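Local coordinates for protein ancestral congerin Con-anc (PDB 3AK0) that probably binds beta-galactoside sugars as a reconstructed ancestral fish galectin, and carries a galactose-containing glycan in its pocket, at residues Ile33-Ser38 with Glu116-Ile121. Numbering follows the deposited sequence.
Sequences INVGES and EAFNFI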
ATOM      1  N   ILE A  33      -8.710 -10.532  -1.064  1.00  7.51           N
ATOM      2  CA  ILE A  33      -8.542  -9.078  -1.044  1.00  7.99           C
ATOM      3  C   ILE A  33      -9.791  -8.483  -0.395  1.00  7.71           C
ATOM      4  O   ILE A  33     -10.919  -8.912  -0.696  1.00  7.38           O
ATOM      5  CB  ILE A  33      -8.343  -8.514  -2.467  1.00  8.41           C
ATOM      6  CG1 ILE A  33      -7.164  -9.202  -3.145  1.00 10.72           C
ATOM      7  CG2 ILE A  33      -8.132  -7.003  -2.403  1.00  9.85           C
ATOM      8  CD1 ILE A  33      -5.880  -9.097  -2.396  1.00 12.92           C
ATOM      9  N   ASN A  34      -9.581  -7.520   0.494  1.00  6.80           N
ATOM     10  CA  ASN A  34     -10.650  -7.025   1.354  1.00  7.22           C
ATOM     11  C   ASN A  34     -10.624  -5.519   1.356  1.00  7.03           C
ATOM     12  O   ASN A  34      -9.556  -4.920   1.530  1.00  8.35           O
ATOM     13  CB  ASN A  34     -10.416  -7.513   2.784  1.00  7.29           C
ATOM     14  CG  ASN A  34     -10.446  -8.999   2.892  1.00  8.46           C
ATOM     15  OD1 ASN A  34     -11.518  -9.597   3.059  1.00 11.30           O
ATOM     16  ND2 ASN A  34      -9.268  -9.632   2.770  1.00  7.03           N
ATOM     17  N   VAL A  35     -11.787  -4.907   1.141  1.00  6.28           N
ATOM     18  CA  VAL A  35     -11.876  -3.451   1.091  1.00  7.03           C
ATOM     19  C   VAL A  35     -12.945  -3.022   2.077  1.00  7.27           C
ATOM     20  O   VAL A  35     -14.058  -3.535   2.062  1.00  7.10           O
ATOM     21  CB  VAL A  35     -12.302  -2.944  -0.327  1.00  7.33           C
ATOM     22  CG1 VAL A  35     -12.517  -1.421  -0.317  1.00  9.17           C
ATOM     23  CG2 VAL A  35     -11.276  -3.370  -1.402  1.00  8.17           C
ATOM     24  N   GLY A  36     -12.610  -2.043   2.924  1.00  6.58           N
ATOM     25  CA  GLY A  36     -13.590  -1.587   3.896  1.00  6.53           C
ATOM     26  C   GLY A  36     -12.990  -0.557   4.838  1.00  6.32           C
ATOM     27  O   GLY A  36     -12.481   0.485   4.380  1.00  7.17           O
ATOM     28  N   GLU A  37     -13.090  -0.831   6.146  1.00  7.14           N
ATOM     29  CA  GLU A  37     -12.631   0.105   7.154  1.00  8.17           C
ATOM     30  C   GLU A  37     -11.624  -0.477   8.148  1.00  8.56           C
ATOM     31  O   GLU A  37     -10.873   0.299   8.780  1.00  9.80           O
ATOM     32  CB  GLU A  37     -13.834   0.668   7.915  1.00  8.15           C
ATOM     33  CG  GLU A  37     -14.853   1.359   7.016  1.00  9.34           C
ATOM     34  CD  GLU A  37     -15.799   0.418   6.263  1.00  9.54           C
ATOM     35  OE1 GLU A  37     -16.143  -0.672   6.801  1.00 10.38           O
ATOM     36  OE2 GLU A  37     -16.301   0.815   5.179  1.00 10.79           O
ATOM     37  N   SER A  38     -11.636  -1.799   8.326  1.00  8.79           N
ATOM     38  CA  SER A  38     -10.657  -2.495   9.198  1.00  9.18           C
ATOM     39  C   SER A  38     -10.785  -3.994   8.955  1.00 10.33           C
ATOM     40  O   SER A  38     -11.635  -4.450   8.155  1.00  9.72           O
ATOM     41  CB  SER A  38     -10.948  -2.204  10.676  1.00  9.58           C
ATOM     42  OG  SER A  38     -12.162  -2.846  11.031  1.00 12.58           O
ATOM     43  N   GLU A 116     -19.649   5.910  -0.237  1.00  9.13           N
ATOM     44  CA  GLU A 116     -19.010   6.630  -1.353  1.00 10.81           C
ATOM     45  C   GLU A 116     -17.484   6.654  -1.250  1.00  8.60           C
ATOM     46  O   GLU A 116     -16.825   7.210  -2.136  1.00  8.14           O
ATOM     47  CB  GLU A 116     -19.504   8.077  -1.392  1.00 10.69           C
ATOM     48  CG  GLU A 116     -20.933   8.267  -1.844  1.00 15.99           C
ATOM     49  CD  GLU A 116     -21.431   9.710  -1.625  1.00 17.15           C
ATOM     50  OE1 GLU A 116     -20.622  10.628  -1.318  1.00 24.43           O
ATOM     51  OE2 GLU A 116     -22.652   9.905  -1.739  1.00 24.17           O
ATOM     52  N   ALA A 117     -16.937   6.027  -0.209  1.00  7.77           N
ATOM     53  CA  ALA A 117     -15.502   5.990   0.021  1.00  8.54           C
ATOM     54  C   ALA A 117     -15.192   4.880   1.004  1.00  8.22           C
ATOM     55  O   ALA A 117     -16.033   4.542   1.848  1.00  8.17           O
ATOM     56  CB  ALA A 117     -15.022   7.341   0.591  1.00  8.52           C
ATOM     57  N   PHE A 118     -13.990   4.314   0.884  1.00  8.23           N
ATOM     58  CA  PHE A 118     -13.489   3.325   1.853  1.00  8.01           C
ATOM     59  C   PHE A 118     -12.072   3.710   2.231  1.00  8.69           C
ATOM     60  O   PHE A 118     -11.432   4.495   1.515  1.00  9.82           O
ATOM     61  CB  PHE A 118     -13.505   1.910   1.252  1.00  8.68           C
ATOM     62  CG  PHE A 118     -14.853   1.532   0.770  1.00  6.45           C
ATOM     63  CD1 PHE A 118     -15.818   1.105   1.672  1.00  8.95           C
ATOM     64  CD2 PHE A 118     -15.198   1.742  -0.567  1.00  6.77           C
ATOM     65  CE1 PHE A 118     -17.130   0.850   1.248  1.00  8.67           C
ATOM     66  CE2 PHE A 118     -16.501   1.461  -1.000  1.00  7.95           C
ATOM     67  CZ  PHE A 118     -17.469   1.030  -0.081  1.00  8.83           C
ATOM     68  N   ASN A 119     -11.580   3.169   3.337  1.00  8.61           N
ATOM     69  CA  ASN A 119     -10.311   3.664   3.859  1.00  9.08           C
ATOM     70  C   ASN A 119      -9.313   2.573   4.223  1.00  8.62           C
ATOM     71  O   ASN A 119      -8.239   2.870   4.754  1.00  8.96           O
ATOM     72  CB  ASN A 119     -10.547   4.597   5.051  1.00  9.27           C
ATOM     73  CG  ASN A 119     -11.402   3.965   6.121  1.00 10.52           C
ATOM     74  OD1 ASN A 119     -10.908   3.229   6.967  1.00 12.24           O
ATOM     75  ND2 ASN A 119     -12.705   4.299   6.124  1.00 13.11           N
ATOM     76  N   PHE A 120      -9.633   1.321   3.925  1.00  7.84           N
ATOM     77  CA  PHE A 120      -8.828   0.199   4.434  1.00  8.02           C
ATOM     78  C   PHE A 120      -8.832  -0.929   3.416  1.00  8.86           C
ATOM     79  O   PHE A 120      -9.896  -1.261   2.865  1.00  8.72           O
ATOM     80  CB  PHE A 120      -9.387  -0.280   5.778  1.00  8.08           C
ATOM     81  CG  PHE A 120      -8.562  -1.338   6.442  1.00  9.06           C
ATOM     82  CD1 PHE A 120      -7.512  -0.975   7.288  1.00 11.19           C
ATOM     83  CD2 PHE A 120      -8.863  -2.690   6.271  1.00 10.49           C
ATOM     84  CE1 PHE A 120      -6.740  -1.952   7.921  1.00 11.54           C
ATOM     85  CE2 PHE A 120      -8.099  -3.678   6.912  1.00 11.65           C
ATOM     86  CZ  PHE A 120      -7.039  -3.305   7.721  1.00 10.63           C
ATOM     87  N   ILE A 121      -7.647  -1.477   3.127  1.00  9.15           N
ATOM     88  CA  ILE A 121      -7.550  -2.707   2.310  1.00  9.64           C
ATOM     89  C   ILE A 121      -6.668  -3.694   3.079  1.00  9.13           C
ATOM     90  O   ILE A 121      -5.737  -3.301   3.772  1.00  8.69           O
ATOM     91  CB  ILE A 121      -6.869  -2.417   0.927  1.00 10.94           C
ATOM     92  CG1 ILE A 121      -7.594  -1.293   0.185  1.00 13.36           C
ATOM     93  CG2 ILE A 121      -6.726  -3.724   0.051  1.00 12.41           C
ATOM     94  CD1 ILE A 121      -6.683  -0.509  -0.744  1.00 18.81           C
TER
HETATM   95  O   HOH W   1     -16.695   3.313   4.298  1.00 12.49           O
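G36 and F120 form a hydrogen-bonded antiparallel pair, next to the non-hydrogen-bonded pair V35 and I121, where 33-35 and 117-121 run side by side at 156° between their directions. G36 N donates to F120 O over 2.8 Å, whereas G36 O receives N119 N at 3.0 Å almost in line with its carbonyl bond. Because N119 and F120 both lie opposite G36, 117-121 carries a classic beta bulge where 33-38 turns its corner at G36 and E37. F120 follows that corner: with CG anti to its backbone N (chi1 -175°), the ring lies against the backbone of E37 and S38, and S38 CA sits 3.5 Å from the ring centroid, over one face, as a CH-pi contact. On the face of the sheet carrying V35 and I121, V35 CG1 meets F118 CB at 3.8 Å, the two side chains crossing at about a right angle; F92 and F97 pack against the same phenyl ring. E37 folds back at chi2 (79°), bringing OE2 to the edge of the F118 ring, 3.6 Å from CD1. A water donates to both E37 OE2 and A117 O, while S41 OG holds OE1. N34 OD1 is hydrogen-bonded to H45, a glycan-pocket residue, so N34 is a second-shell residue of the sugar site, beside this bulged antiparallel strand pair of the galectin beta-sandwich.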